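Local coordinates for protein spermidine synthase (Corynebacterium glutamicum ATCC 13032, PDB 3GJY) that probably catalyses the transfer of an aminopropyl group from decarboxylated S-adenosylmethionine to putrescine, the step that makes spermidine in polyamine biosynthesis, at residues I74-R79 against R262-G267; I82-D87 against E248-N253; S258-E263 against A271-E276. One frame throughout, in Å; residues are numbered along the deposited sequence.

Contact 1 (I74-R79 against R262-G267); sequences IATGAR and RELLGG
Two neighbouring helices of the methyltransferase-like domain meet where Thr-76, midway along helix 69-85, faces Glu-263 and Leu-264 at the C-terminal end of helix 255-264. Thr-76 and Glu-263 run alongside each other in opposite directions. OG1 of Thr-76 stands anti to the carbonyl carbon (chi1 -66°), which leaves the methyl trans to the main-chain N, and both branches face Glu-263. In the conformer described, one of two for Glu-263, the hydroxyl OG1 of Thr-76 sits 3.0 Å from OE1 of Glu-263. CG2 of Thr-76 packs at 3.9 Å on CD2 of Leu-264 and also touches the Glu-263 side chain. Two waters fill in the polar side. One donates to Thr-76 OG1 at 2.8 Å and, weakly, to Glu-263 O at 3.3 Å; the other lies 2.8 Å from Thr-76 O and 3.0 Å from Glu-263 OE1. Arg-79, whose NH1 bonds Tyr-106 OH, stays 5.8 Å from OE2 of Glu-263 by its NH1, which would at most weakly favour the charged carboxylate. The Thr-76 hydroxyl has one proton for Arg-72 O and Glu-263 OE1, so in this modelled conformer the direct bond may be only partly made, and the water on OE1 may serve the carboxylate.

Contact 2 (I82-D87 against E248-N253); sequences IDAHQD and EFFSSN
Ala-84 and His-85, in the last turn of helix 69-85, meet Glu-248 and Phe-250 in the loop that leads from strand 238-245 to helix 255-264. The apolar part is a single close touch: CB of Ala-84 lies 3.5 Å from CZ of Phe-250, in the plane of the phenyl ring and at its edge. The same methyl also sits under the imidazole of its neighbour, 3.8 Å from the His-85 ring plane and over the ring centre. His-85 has CG anti to its carbonyl carbon (chi1 -57°), which swings the imidazole over that methyl.

The aromatic part is looser. The His-85 and Phe-250 rings are nearly parallel, with 18° between their planes, yet displaced so much that one ring hardly covers the other; their centroids are 5.8 Å from each other. His-85 also packs edge-to-face with Phe-81 one turn back. Phe-250 also touches Glu-256 and Ile-260 of helix 255-264.

The polar part runs through one water. At 3.9 Å, NE2 of His-85 is too far from Glu-248 O for a direct bond, and the water closes the gap: it lies 2.7 Å from His-85 NE2, in the plane of the imidazole, and donates to Glu-248 O at 2.6 Å. It also hangs 3.3 Å above the centre of the Phe-250 ring. Two layers result, imidazole and water in one, alanine methyl and phenyl in the other.

At this surface site the loop is thus held to the helix end by a methyl-to-ring touch and a water bridge to a main-chain carbonyl, with little ring stacking, so the water carries the polar share of the attachment.

Contact 3 (S258-E263 against A271-E276); sequences SAITRE and AQYKDE
Tyr-273 reaches from strand 272-274 to Ile-260 and Thr-261 on helix 255-264. Its CB makes the nearest approach, 3.9 Å from CG2 of Ile-260, and has OG1 of Thr-261 at 4.4 Å on the helix's partly exposed flank. CG comes next, 4.2 Å from the same CG2 of Ile-260. With CG anti to the backbone N (chi1 173°), the ring then passes obliquely across the isoleucine, whose CD1 lies over one face. The backbone N of Asp-275 sits above the opposite face, 4.3 Å from the plane and displaced towards the rim. At the tip, OH hydrogen-bonds to Phe-250 O in the loop before the helix.

Strand 272-274 is the edge strand added antiparallel to strand 222-227, beyond the seven strands in 3-2-1-4-5-7-6 order that mark the AdoMet-dependent methyltransferase fold. Gln-272 and Lys-274 make the backbone bonds to that neighbour, while Tyr-273 N turns to the outer edge. There a water takes its N-H at 2.8 Å and donates to Thr-261 OG1, also at 2.8 Å; the threonine hydroxyl is bonded in turn to Ala-257 O, one turn back in the helix. On the strand face turned away from the helix, Lys-274 NZ donates to OE1 of Gln-272 at 3.2 Å, from 60° above the carbonyl plane, and makes a cation-pi contact with Trp-278. Asp-275 ends the strand as the N-cap of helix 276-282, its OD1 on Trp-278 N.

From the N terminus, helix 69-85 comes first and supplies one side of both long-range closures. Contact 1 joins its middle to the end of helix 255-264, closing a loop of 182 residues that includes most of the methyltransferase-like sheet. Contact 2 joins the helix's last turn to the loop before helix 255-264 and is nested within contact 1. Contact 3 is short: it opens on helix 255-264, overlapping contact 1 at Arg-262 and Glu-263, and brings the chain back to the edge strand 272-274. Leu-264 O to Ala-271 N couples contacts 1 and 3; Ser-252 N to Asp-275 OD2 couples contacts 2 and 3, which follow one another in series.

Contact 1 (I74-R79 against R262-G267)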
ATOM      1  N   ILE A  74       2.419  -3.104  -6.148  1.00 12.20           N
ATOM      2  CA  ILE A  74       2.616  -3.576  -4.759  1.00 12.23           C
ATOM      3  C   ILE A  74       2.704  -5.122  -4.750  1.00 11.95           C
ATOM      4  O   ILE A  74       3.589  -5.696  -4.097  1.00 12.17           O
ATOM      5  CB  ILE A  74       1.506  -3.087  -3.822  1.00 12.21           C
ATOM      6  CG1 ILE A  74       1.627  -1.566  -3.668  1.00 14.33           C
ATOM      7  CG2 ILE A  74       1.600  -3.783  -2.468  1.00 12.97           C
ATOM      8  CD1 ILE A  74       0.405  -0.941  -2.984  1.00 15.75           C
ATOM      9  N   ALA A  75       1.788  -5.790  -5.449  1.00 12.16           N
ATOM     10  CA  ALA A  75       1.825  -7.259  -5.485  1.00 12.27           C
ATOM     11  C   ALA A  75       3.179  -7.749  -5.976  1.00 13.11           C
ATOM     12  O   ALA A  75       3.768  -8.644  -5.382  1.00 12.49           O
ATOM     13  CB  ALA A  75       0.729  -7.799  -6.403  1.00 13.24           C
ATOM     14  N   THR A  76       3.680  -7.165  -7.073  1.00 13.25           N
ATOM     15  CA  THR A  76       4.934  -7.627  -7.651  1.00 13.65           C
ATOM     16  C   THR A  76       6.118  -7.369  -6.696  1.00 13.11           C
ATOM     17  O   THR A  76       6.945  -8.273  -6.447  1.00 13.25           O
ATOM     18  CB  THR A  76       5.175  -6.917  -8.994  1.00 12.47           C
ATOM     19  OG1 THR A  76       4.171  -7.345  -9.917  1.00 15.79           O
ATOM     20  CG2 THR A  76       6.588  -7.236  -9.534  1.00 15.68           C
ATOM     21  N   GLY A  77       6.205  -6.154  -6.172  1.00 13.07           N
ATOM     22  CA  GLY A  77       7.355  -5.824  -5.325  1.00 12.99           C
ATOM     23  C   GLY A  77       7.325  -6.607  -4.021  1.00 12.99           C
ATOM     24  O   GLY A  77       8.354  -7.115  -3.583  1.00 14.40           O
ATOM     25  N   ALA A  78       6.146  -6.693  -3.387  1.00 12.55           N
ATOM     26  CA  ALA A  78       6.035  -7.388  -2.100  1.00 12.40           C
ATOM     27  C   ALA A  78       6.253  -8.893  -2.273  1.00 13.49           C
ATOM     28  O   ALA A  78       6.968  -9.512  -1.480  1.00 13.26           O
ATOM     29  CB  ALA A  78       4.676  -7.114  -1.419  1.00 13.31           C
ATOM     30  N   ARG A  79       5.668  -9.487  -3.308  1.00 12.48           N
ATOM     31  CA  ARG A  79       5.836 -10.953  -3.485  1.00 13.12           C
ATOM     32  C   ARG A  79       7.297 -11.282  -3.744  1.00 13.05           C
ATOM     33  O   ARG A  79       7.818 -12.283  -3.227  1.00 13.93           O
ATOM     34  CB  ARG A  79       4.982 -11.511  -4.626  1.00 13.30           C
ATOM     35  CG  ARG A  79       3.485 -11.584  -4.267  1.00 15.23           C
ATOM     36  CD  ARG A  79       2.698 -12.047  -5.465  1.00 17.29           C
ATOM     37  NE  ARG A  79       3.021 -13.411  -5.853  1.00 21.14           N
ATOM     38  CZ  ARG A  79       2.372 -14.057  -6.816  1.00 25.44           C
ATOM     39  NH1 ARG A  79       1.394 -13.441  -7.484  1.00 26.82           N
ATOM     40  NH2 ARG A  79       2.709 -15.304  -7.125  1.00 28.07           N
ATOM     41  N   ARG A 262       9.601  -7.997 -15.755  1.00 15.94           N
ATOM     42  CA  ARG A 262       8.684  -8.659 -16.684  0.50 16.25           C
ATOM     43  C   ARG A 262       7.263  -8.566 -16.160  1.00 16.81           C
ATOM     44  O   ARG A 262       6.340  -8.323 -16.936  1.00 17.91           O
ATOM     45  CB  ARG A 262       9.106 -10.100 -16.949  0.50 16.25           C
ATOM     46  CG  ARG A 262      10.450 -10.151 -17.677  0.50 15.60           C
ATOM     47  CD  ARG A 262      10.852 -11.511 -18.189  0.50 16.09           C
ATOM     48  NE  ARG A 262      10.779 -12.542 -17.173  0.50 20.26           N
ATOM     49  CZ  ARG A 262      11.804 -12.901 -16.405  0.50 19.57           C
ATOM     50  NH1 ARG A 262      12.990 -12.316 -16.549  0.50 17.00           N
ATOM     51  NH2 ARG A 262      11.638 -13.850 -15.497  0.50 23.14           N
ATOM     52  N   GLU A 263       7.079  -8.713 -14.836  1.00 16.65           N
ATOM     53  CA  GLU A 263       5.735  -8.537 -14.278  0.50 16.63           C
ATOM     54  C   GLU A 263       5.231  -7.109 -14.425  1.00 17.12           C
ATOM     55  O   GLU A 263       4.065  -6.877 -14.739  1.00 18.76           O
ATOM     56  CB  GLU A 263       5.682  -8.938 -12.796  0.50 16.49           C
ATOM     57  CG  GLU A 263       6.013 -10.402 -12.558  0.50 18.47           C
ATOM     58  CD  GLU A 263       5.745 -10.844 -11.133  0.50 19.10           C
ATOM     59  OE1 GLU A 263       5.384 -10.015 -10.280  0.50 20.23           O
ATOM     60  OE2 GLU A 263       5.905 -12.037 -10.853  0.50 21.57           O
ATOM     61  N   LEU A 264       6.108  -6.138 -14.183  1.00 16.21           N
ATOM     62  CA  LEU A 264       5.733  -4.727 -14.277  1.00 16.26           C
ATOM     63  C   LEU A 264       5.374  -4.269 -15.681  1.00 17.47           C
ATOM     64  O   LEU A 264       4.727  -3.232 -15.853  1.00 19.30           O
ATOM     65  CB  LEU A 264       6.859  -3.820 -13.751  1.00 16.79           C
ATOM     66  CG  LEU A 264       7.214  -3.971 -12.281  1.00 17.01           C
ATOM     67  CD1 LEU A 264       8.351  -2.988 -11.943  1.00 17.02           C
ATOM     68  CD2 LEU A 264       5.997  -3.775 -11.339  1.00 17.85           C
ATOM     69  N   LEU A 265       5.817  -5.027 -16.683  1.00 16.30           N
ATOM     70  CA  LEU A 265       5.495  -4.706 -18.076  1.00 17.59           C
ATOM     71  C   LEU A 265       4.192  -5.341 -18.496  1.00 18.08           C
ATOM     72  O   LEU A 265       3.740  -5.114 -19.635  1.00 20.26           O
ATOM     73  CB  LEU A 265       6.628  -5.115 -19.018  1.00 17.19           C
ATOM     74  CG  LEU A 265       7.962  -4.386 -18.783  1.00 18.50           C
ATOM     75  CD1 LEU A 265       9.058  -4.989 -19.633  1.00 19.09           C
ATOM     76  CD2 LEU A 265       7.842  -2.875 -19.020  1.00 21.61           C
ATOM     77  N   GLY A 266       3.571  -6.117 -17.604  1.00 17.64           N
ATOM     78  CA  GLY A 266       2.350  -6.844 -17.929  1.00 19.92           C
ATOM     79  C   GLY A 266       1.029  -6.126 -17.726  1.00 19.93           C
ATOM     80  O   GLY A 266      -0.025  -6.643 -18.148  1.00 20.45           O
ATOM     81  N   GLY A 267       1.063  -4.964 -17.078  1.00 20.91           N
ATOM     82  CA  GLY A 267      -0.157  -4.176 -16.813  1.00 20.82           C
ATOM     83  C   GLY A 267      -0.505  -3.226 -17.953  1.00 22.05           C
ATOM     84  O   GLY A 267       0.170  -3.222 -18.973  1.00 22.95           O
TER
HETATM   85  O   HOH W   1       7.055 -10.709  -7.914  1.00 21.56           O
HETATM   86  O   HOH W   2       3.067  -5.714 -11.864  1.00 29.82           O

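Contact 2 (I82-D87 against E248-N253)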
ATOM      1  N   ILE A  82       8.910 -11.112  -0.246  1.00 12.11           N
ATOM      2  CA  ILE A  82       8.444 -12.167   0.649  1.00 12.97           C
ATOM      3  C   ILE A  82       9.002 -13.516   0.180  1.00 12.57           C
ATOM      4  O   ILE A  82       9.456 -14.331   0.988  1.00 14.06           O
ATOM      5  CB  ILE A  82       6.886 -12.200   0.677  1.00 12.38           C
ATOM      6  CG1 ILE A  82       6.325 -10.933   1.355  1.00 12.47           C
ATOM      7  CG2 ILE A  82       6.349 -13.482   1.359  1.00 14.21           C
ATOM      8  CD1 ILE A  82       4.867 -10.670   1.019  1.00 13.74           C
ATOM      9  N   ASP A  83       8.931 -13.762  -1.118  1.00 13.19           N
ATOM     10  CA  ASP A  83       9.395 -15.046  -1.643  1.00 13.93           C
ATOM     11  C   ASP A  83      10.881 -15.261  -1.385  1.00 14.64           C
ATOM     12  O   ASP A  83      11.314 -16.387  -1.132  1.00 16.60           O
ATOM     13  CB  ASP A  83       9.084 -15.166  -3.132  1.00 14.95           C
ATOM     14  CG  ASP A  83       7.591 -15.276  -3.408  1.00 16.13           C
ATOM     15  OD1 ASP A  83       6.786 -15.503  -2.458  1.00 15.45           O
ATOM     16  OD2 ASP A  83       7.243 -15.130  -4.593  1.00 18.65           O
ATOM     17  N   ALA A  84      11.661 -14.201  -1.492  1.00 14.47           N
ATOM     18  CA  ALA A  84      13.103 -14.306  -1.278  1.00 14.95           C
ATOM     19  C   ALA A  84      13.521 -14.358   0.179  1.00 15.24           C
ATOM     20  O   ALA A  84      14.536 -14.996   0.486  1.00 17.82           O
ATOM     21  CB  ALA A  84      13.798 -13.156  -1.960  1.00 16.51           C
ATOM     22  N   HIS A  85      12.776 -13.684   1.061  1.00 14.56           N
ATOM     23  CA  HIS A  85      13.307 -13.411   2.402  1.00 14.68           C
ATOM     24  C   HIS A  85      12.491 -13.872   3.581  1.00 15.29           C
ATOM     25  O   HIS A  85      13.022 -13.896   4.689  1.00 16.99           O
ATOM     26  CB  HIS A  85      13.531 -11.914   2.567  1.00 15.01           C
ATOM     27  CG  HIS A  85      14.436 -11.336   1.536  1.00 15.71           C
ATOM     28  ND1 HIS A  85      15.727 -11.788   1.335  1.00 17.64           N
ATOM     29  CD2 HIS A  85      14.235 -10.344   0.637  1.00 16.24           C
ATOM     30  CE1 HIS A  85      16.290 -11.074   0.372  1.00 17.86           C
ATOM     31  NE2 HIS A  85      15.409 -10.193  -0.071  1.00 17.24           N
ATOM     32  N   GLN A  86      11.212 -14.184   3.382  1.00 14.35           N
ATOM     33  CA  GLN A  86      10.339 -14.431   4.530  1.00 13.77           C
ATOM     34  C   GLN A  86       9.657 -15.779   4.448  1.00 13.94           C
ATOM     35  O   GLN A  86       9.703 -16.454   3.423  1.00 15.61           O
ATOM     36  CB  GLN A  86       9.296 -13.285   4.667  1.00 13.36           C
ATOM     37  CG  GLN A  86      10.006 -11.952   4.969  1.00 14.22           C
ATOM     38  CD  GLN A  86       9.055 -10.800   5.035  1.00 15.61           C
ATOM     39  OE1 GLN A  86       8.212 -10.649   4.157  1.00 20.56           O
ATOM     40  NE2 GLN A  86       9.201  -9.966   6.049  1.00 15.08           N
ATOM     41  N   ASP A  87       9.048 -16.178   5.548  1.00 14.31           N
ATOM     42  CA  ASP A  87       8.380 -17.468   5.653  1.00 14.73           C
ATOM     43  C   ASP A  87       6.879 -17.238   5.473  1.00 14.42           C
ATOM     44  O   ASP A  87       6.176 -16.736   6.368  1.00 14.51           O
ATOM     45  CB  ASP A  87       8.704 -18.076   7.024  1.00 14.34           C
ATOM     46  CG  ASP A  87       8.107 -19.459   7.216  1.00 15.68           C
ATOM     47  OD1 ASP A  87       7.236 -19.864   6.396  1.00 17.73           O
ATOM     48  OD2 ASP A  87       8.507 -20.122   8.204  1.00 18.38           O
ATOM     49  N   GLU A 248      18.562  -5.860   2.115  1.00 15.25           N
ATOM     50  CA  GLU A 248      18.875  -5.312   0.798  1.00 15.95           C
ATOM     51  C   GLU A 248      17.816  -5.635  -0.249  1.00 15.81           C
ATOM     52  O   GLU A 248      17.306  -6.741  -0.283  1.00 16.67           O
ATOM     53  CB  GLU A 248      20.225  -5.864   0.305  1.00 17.24           C
ATOM     54  CG  GLU A 248      21.382  -5.413   1.127  1.00 23.86           C
ATOM     55  CD  GLU A 248      22.689  -5.846   0.545  1.00 30.77           C
ATOM     56  OE1 GLU A 248      23.050  -5.343  -0.540  1.00 35.25           O
ATOM     57  OE2 GLU A 248      23.351  -6.678   1.189  1.00 35.95           O
ATOM     58  N   PHE A 249      17.481  -4.645  -1.070  1.00 15.68           N
ATOM     59  CA  PHE A 249      16.630  -4.845  -2.228  1.00 14.58           C
ATOM     60  C   PHE A 249      17.461  -5.312  -3.408  1.00 16.02           C
ATOM     61  O   PHE A 249      18.690  -5.096  -3.465  1.00 16.36           O
ATOM     62  CB  PHE A 249      15.888  -3.546  -2.553  1.00 14.39           C
ATOM     63  CG  PHE A 249      14.818  -3.208  -1.535  1.00 14.85           C
ATOM     64  CD1 PHE A 249      13.639  -3.971  -1.461  1.00 15.07           C
ATOM     65  CD2 PHE A 249      15.030  -2.229  -0.598  1.00 16.13           C
ATOM     66  CE1 PHE A 249      12.666  -3.688  -0.506  1.00 14.77           C
ATOM     67  CE2 PHE A 249      14.048  -1.935   0.349  1.00 14.00           C
ATOM     68  CZ  PHE A 249      12.886  -2.687   0.408  1.00 12.86           C
ATOM     69  N   PHE A 250      16.794  -5.937  -4.362  1.00 16.23           N
ATOM     70  CA  PHE A 250      17.477  -6.461  -5.548  1.00 18.21           C
ATOM     71  C   PHE A 250      18.127  -5.309  -6.335  1.00 18.23           C
ATOM     72  O   PHE A 250      17.629  -4.171  -6.372  1.00 17.44           O
ATOM     73  CB  PHE A 250      16.492  -7.302  -6.382  1.00 19.70           C
ATOM     74  CG  PHE A 250      15.961  -8.506  -5.629  1.00 25.37           C
ATOM     75  CD1 PHE A 250      16.812  -9.547  -5.269  1.00 28.81           C
ATOM     76  CD2 PHE A 250      14.628  -8.579  -5.266  1.00 30.93           C
ATOM     77  CE1 PHE A 250      16.329 -10.664  -4.566  1.00 31.78           C
ATOM     78  CE2 PHE A 250      14.135  -9.691  -4.562  1.00 32.30           C
ATOM     79  CZ  PHE A 250      14.989 -10.728  -4.229  1.00 32.61           C
ATOM     80  N   SER A 251      19.278  -5.589  -6.926  1.00 20.24           N
ATOM     81  CA  SER A 251      19.923  -4.612  -7.779  1.00 22.29           C
ATOM     82  C   SER A 251      19.317  -4.672  -9.156  1.00 22.83           C
ATOM     83  O   SER A 251      18.798  -5.714  -9.554  1.00 22.23           O
ATOM     84  CB  SER A 251      21.406  -4.920  -7.894  1.00 23.74           C
ATOM     85  OG  SER A 251      22.079  -4.560  -6.706  1.00 28.80           O
ATOM     86  N   SER A 252      19.403  -3.557  -9.869  1.00 24.66           N
ATOM     87  CA  SER A 252      18.895  -3.469 -11.214  1.00 27.90           C
ATOM     88  C   SER A 252      19.484  -4.514 -12.147  1.00 29.64           C
ATOM     89  O   SER A 252      18.801  -4.976 -13.054  1.00 30.54           O
ATOM     90  CB  SER A 252      19.070  -2.052 -11.762  1.00 27.94           C
ATOM     91  OG  SER A 252      17.908  -1.317 -11.406  1.00 31.92           O
ATOM     92  N   ASN A 253      20.716  -4.940 -11.951  1.00 31.81           N
ATOM     93  CA  ASN A 253      21.131  -5.969 -12.926  1.00 33.77           C
ATOM     94  C   ASN A 253      21.091  -7.433 -12.457  1.00 33.64           C
ATOM     95  O   ASN A 253      21.894  -8.279 -12.860  1.00 34.86           O
ATOM     96  CB  ASN A 253      22.395  -5.555 -13.677  1.00 35.39           C
ATOM     97  CG  ASN A 253      22.079  -4.690 -14.896  1.00 37.41           C
ATOM     98  OD1 ASN A 253      21.598  -3.551 -14.779  1.00 40.64           O
ATOM     99  ND2 ASN A 253      22.344  -5.234 -16.080  1.00 40.53           N
TER
HETATM  100  O   HOH W   3      16.001  -8.311  -1.955  1.00 21.38           O

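Contact 3 (S258-E263 against A271-E276)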
ATOM      1  N   SER A 258      15.091  -8.599 -13.172  1.00 19.78           N
ATOM      2  CA  SER A 258      14.486  -8.885 -14.479  1.00 19.77           C
ATOM      3  C   SER A 258      13.116  -9.537 -14.340  1.00 18.57           C
ATOM      4  O   SER A 258      12.209  -9.208 -15.110  1.00 18.06           O
ATOM      5  CB  SER A 258      15.408  -9.722 -15.367  1.00 20.87           C
ATOM      6  OG  SER A 258      16.441  -8.896 -15.876  1.00 24.78           O
ATOM      7  N   ALA A 259      12.953 -10.451 -13.382  1.00 17.98           N
ATOM      8  CA  ALA A 259      11.650 -11.083 -13.143  1.00 18.22           C
ATOM      9  C   ALA A 259      10.603 -10.062 -12.681  1.00 16.99           C
ATOM     10  O   ALA A 259       9.463 -10.071 -13.157  1.00 18.09           O
ATOM     11  CB  ALA A 259      11.764 -12.222 -12.141  1.00 20.24           C
ATOM     12  N   ILE A 260      10.984  -9.186 -11.745  1.00 16.06           N
ATOM     13  CA  ILE A 260      10.100  -8.117 -11.340  1.00 16.20           C
ATOM     14  C   ILE A 260       9.710  -7.292 -12.563  1.00 15.84           C
ATOM     15  O   ILE A 260       8.526  -6.985 -12.777  1.00 15.40           O
ATOM     16  CB  ILE A 260      10.760  -7.187 -10.265  1.00 15.97           C
ATOM     17  CG1 ILE A 260      10.780  -7.855  -8.888  1.00 18.77           C
ATOM     18  CG2 ILE A 260      10.085  -5.818 -10.224  1.00 17.86           C
ATOM     19  CD1 ILE A 260      11.776  -7.197  -7.896  1.00 19.99           C
ATOM     20  N   THR A 261      10.715  -6.934 -13.379  1.00 15.84           N
ATOM     21  CA  THR A 261      10.460  -6.083 -14.513  1.00 16.52           C
ATOM     22  C   THR A 261       9.458  -6.712 -15.480  1.00 16.06           C
ATOM     23  O   THR A 261       8.551  -6.037 -15.976  1.00 15.81           O
ATOM     24  CB  THR A 261      11.773  -5.698 -15.207  1.00 16.58           C
ATOM     25  OG1 THR A 261      12.578  -4.951 -14.286  1.00 17.73           O
ATOM     26  CG2 THR A 261      11.506  -4.862 -16.451  1.00 18.57           C
ATOM     27  N   ARG A 262       9.601  -7.997 -15.755  1.00 15.94           N
ATOM     28  CA  ARG A 262       8.684  -8.659 -16.684  0.50 16.25           C
ATOM     29  C   ARG A 262       7.263  -8.566 -16.160  1.00 16.81           C
ATOM     30  O   ARG A 262       6.340  -8.323 -16.936  1.00 17.91           O
ATOM     31  CB  ARG A 262       9.106 -10.100 -16.949  0.50 16.25           C
ATOM     32  CG  ARG A 262      10.450 -10.151 -17.677  0.50 15.60           C
ATOM     33  CD  ARG A 262      10.852 -11.511 -18.189  0.50 16.09           C
ATOM     34  NE  ARG A 262      10.779 -12.542 -17.173  0.50 20.26           N
ATOM     35  CZ  ARG A 262      11.804 -12.901 -16.405  0.50 19.57           C
ATOM     36  NH1 ARG A 262      12.990 -12.316 -16.549  0.50 17.00           N
ATOM     37  NH2 ARG A 262      11.638 -13.850 -15.497  0.50 23.14           N
ATOM     38  N   GLU A 263       7.079  -8.713 -14.836  1.00 16.65           N
ATOM     39  CA  GLU A 263       5.735  -8.537 -14.278  0.50 16.63           C
ATOM     40  C   GLU A 263       5.231  -7.109 -14.425  1.00 17.12           C
ATOM     41  O   GLU A 263       4.065  -6.877 -14.739  1.00 18.76           O
ATOM     42  CB  GLU A 263       5.682  -8.938 -12.796  0.50 16.49           C
ATOM     43  CG  GLU A 263       6.013 -10.402 -12.558  0.50 18.47           C
ATOM     44  CD  GLU A 263       5.745 -10.844 -11.133  0.50 19.10           C
ATOM     45  OE1 GLU A 263       5.384 -10.015 -10.280  0.50 20.23           O
ATOM     46  OE2 GLU A 263       5.905 -12.037 -10.853  0.50 21.57           O
ATOM     47  N   ALA A 271       5.564  -0.301 -15.973  1.00 17.47           N
ATOM     48  CA  ALA A 271       6.261   0.408 -14.894  1.00 16.86           C
ATOM     49  C   ALA A 271       7.717   0.013 -14.813  1.00 16.96           C
ATOM     50  O   ALA A 271       8.145  -0.909 -15.504  1.00 17.63           O
ATOM     51  CB  ALA A 271       5.584   0.142 -13.560  1.00 16.60           C
ATOM     52  N   GLN A 272       8.466   0.718 -13.970  1.00 18.13           N
ATOM     53  CA  GLN A 272       9.915   0.523 -13.835  1.00 18.28           C
ATOM     54  C   GLN A 272      10.250   0.259 -12.357  1.00 17.59           C
ATOM     55  O   GLN A 272       9.745   0.947 -11.468  1.00 18.15           O
ATOM     56  CB  GLN A 272      10.660   1.793 -14.292  1.00 18.90           C
ATOM     57  CG  GLN A 272      10.473   2.068 -15.802  1.00 20.41           C
ATOM     58  CD  GLN A 272      10.892   3.451 -16.271  1.00 23.66           C
ATOM     59  OE1 GLN A 272      11.232   4.341 -15.481  1.00 25.88           O
ATOM     60  NE2 GLN A 272      10.822   3.652 -17.587  1.00 25.34           N
ATOM     61  N   TYR A 273      11.113  -0.720 -12.133  1.00 17.25           N
ATOM     62  CA  TYR A 273      11.723  -0.969 -10.833  1.00 16.04           C
ATOM     63  C   TYR A 273      13.023  -0.171 -10.752  1.00 16.88           C
ATOM     64  O   TYR A 273      13.847  -0.207 -11.672  1.00 18.22           O
ATOM     65  CB  TYR A 273      12.043  -2.456 -10.679  1.00 16.69           C
ATOM     66  CG  TYR A 273      12.832  -2.787  -9.424  1.00 15.45           C
ATOM     67  CD1 TYR A 273      12.238  -2.709  -8.162  1.00 16.37           C
ATOM     68  CD2 TYR A 273      14.187  -3.146  -9.486  1.00 18.13           C
ATOM     69  CE1 TYR A 273      12.949  -3.000  -7.015  1.00 16.00           C
ATOM     70  CE2 TYR A 273      14.910  -3.446  -8.328  1.00 17.61           C
ATOM     71  CZ  TYR A 273      14.290  -3.364  -7.092  1.00 17.24           C
ATOM     72  OH  TYR A 273      14.972  -3.657  -5.932  1.00 17.42           O
ATOM     73  N   LYS A 274      13.197   0.551  -9.646  1.00 15.22           N
ATOM     74  CA  LYS A 274      14.419   1.326  -9.437  1.00 16.15           C
ATOM     75  C   LYS A 274      15.054   0.889  -8.136  1.00 15.80           C
ATOM     76  O   LYS A 274      14.406   0.852  -7.064  1.00 15.95           O
ATOM     77  CB  LYS A 274      14.108   2.832  -9.347  1.00 17.54           C
ATOM     78  CG  LYS A 274      13.311   3.433 -10.508  1.00 17.60           C
ATOM     79  CD  LYS A 274      14.060   3.360 -11.831  1.00 22.39           C
ATOM     80  CE  LYS A 274      13.461   4.300 -12.838  1.00 24.19           C
ATOM     81  NZ  LYS A 274      14.081   4.013 -14.155  1.00 27.23           N
ATOM     82  N   ASP A 275      16.342   0.597  -8.221  1.00 15.29           N
ATOM     83  CA  ASP A 275      17.065   0.040  -7.090  1.00 15.73           C
ATOM     84  C   ASP A 275      17.539   1.136  -6.136  1.00 15.05           C
ATOM     85  O   ASP A 275      17.320   2.346  -6.373  1.00 15.12           O
ATOM     86  CB  ASP A 275      18.198  -0.915  -7.552  1.00 15.87           C
ATOM     87  CG  ASP A 275      19.379  -0.221  -8.235  1.00 17.43           C
ATOM     88  OD1 ASP A 275      19.516   1.024  -8.203  1.00 19.90           O
ATOM     89  OD2 ASP A 275      20.208  -0.992  -8.766  1.00 20.08           O
ATOM     90  N   GLU A 276      18.155   0.717  -5.042  1.00 15.87           N
ATOM     91  CA  GLU A 276      18.587   1.680  -4.011  1.00 14.75           C
ATOM     92  C   GLU A 276      19.537   2.764  -4.533  1.00 15.58           C
ATOM     93  O   GLU A 276      19.383   3.933  -4.160  1.00 16.32           O
ATOM     94  CB  GLU A 276      19.239   0.953  -2.843  1.00 15.33           C
ATOM     95  CG  GLU A 276      19.683   1.882  -1.757  1.00 15.42           C
ATOM     96  CD  GLU A 276      20.207   1.165  -0.550  1.00 18.52           C
ATOM     97  OE1 GLU A 276      19.864  -0.002  -0.339  1.00 18.56           O
ATOM     98  OE2 GLU A 276      21.010   1.771   0.193  1.00 20.34           O
TER
HETATM   99  O   HOH W   4      12.153  -2.207 -14.284  1.00 23.09           O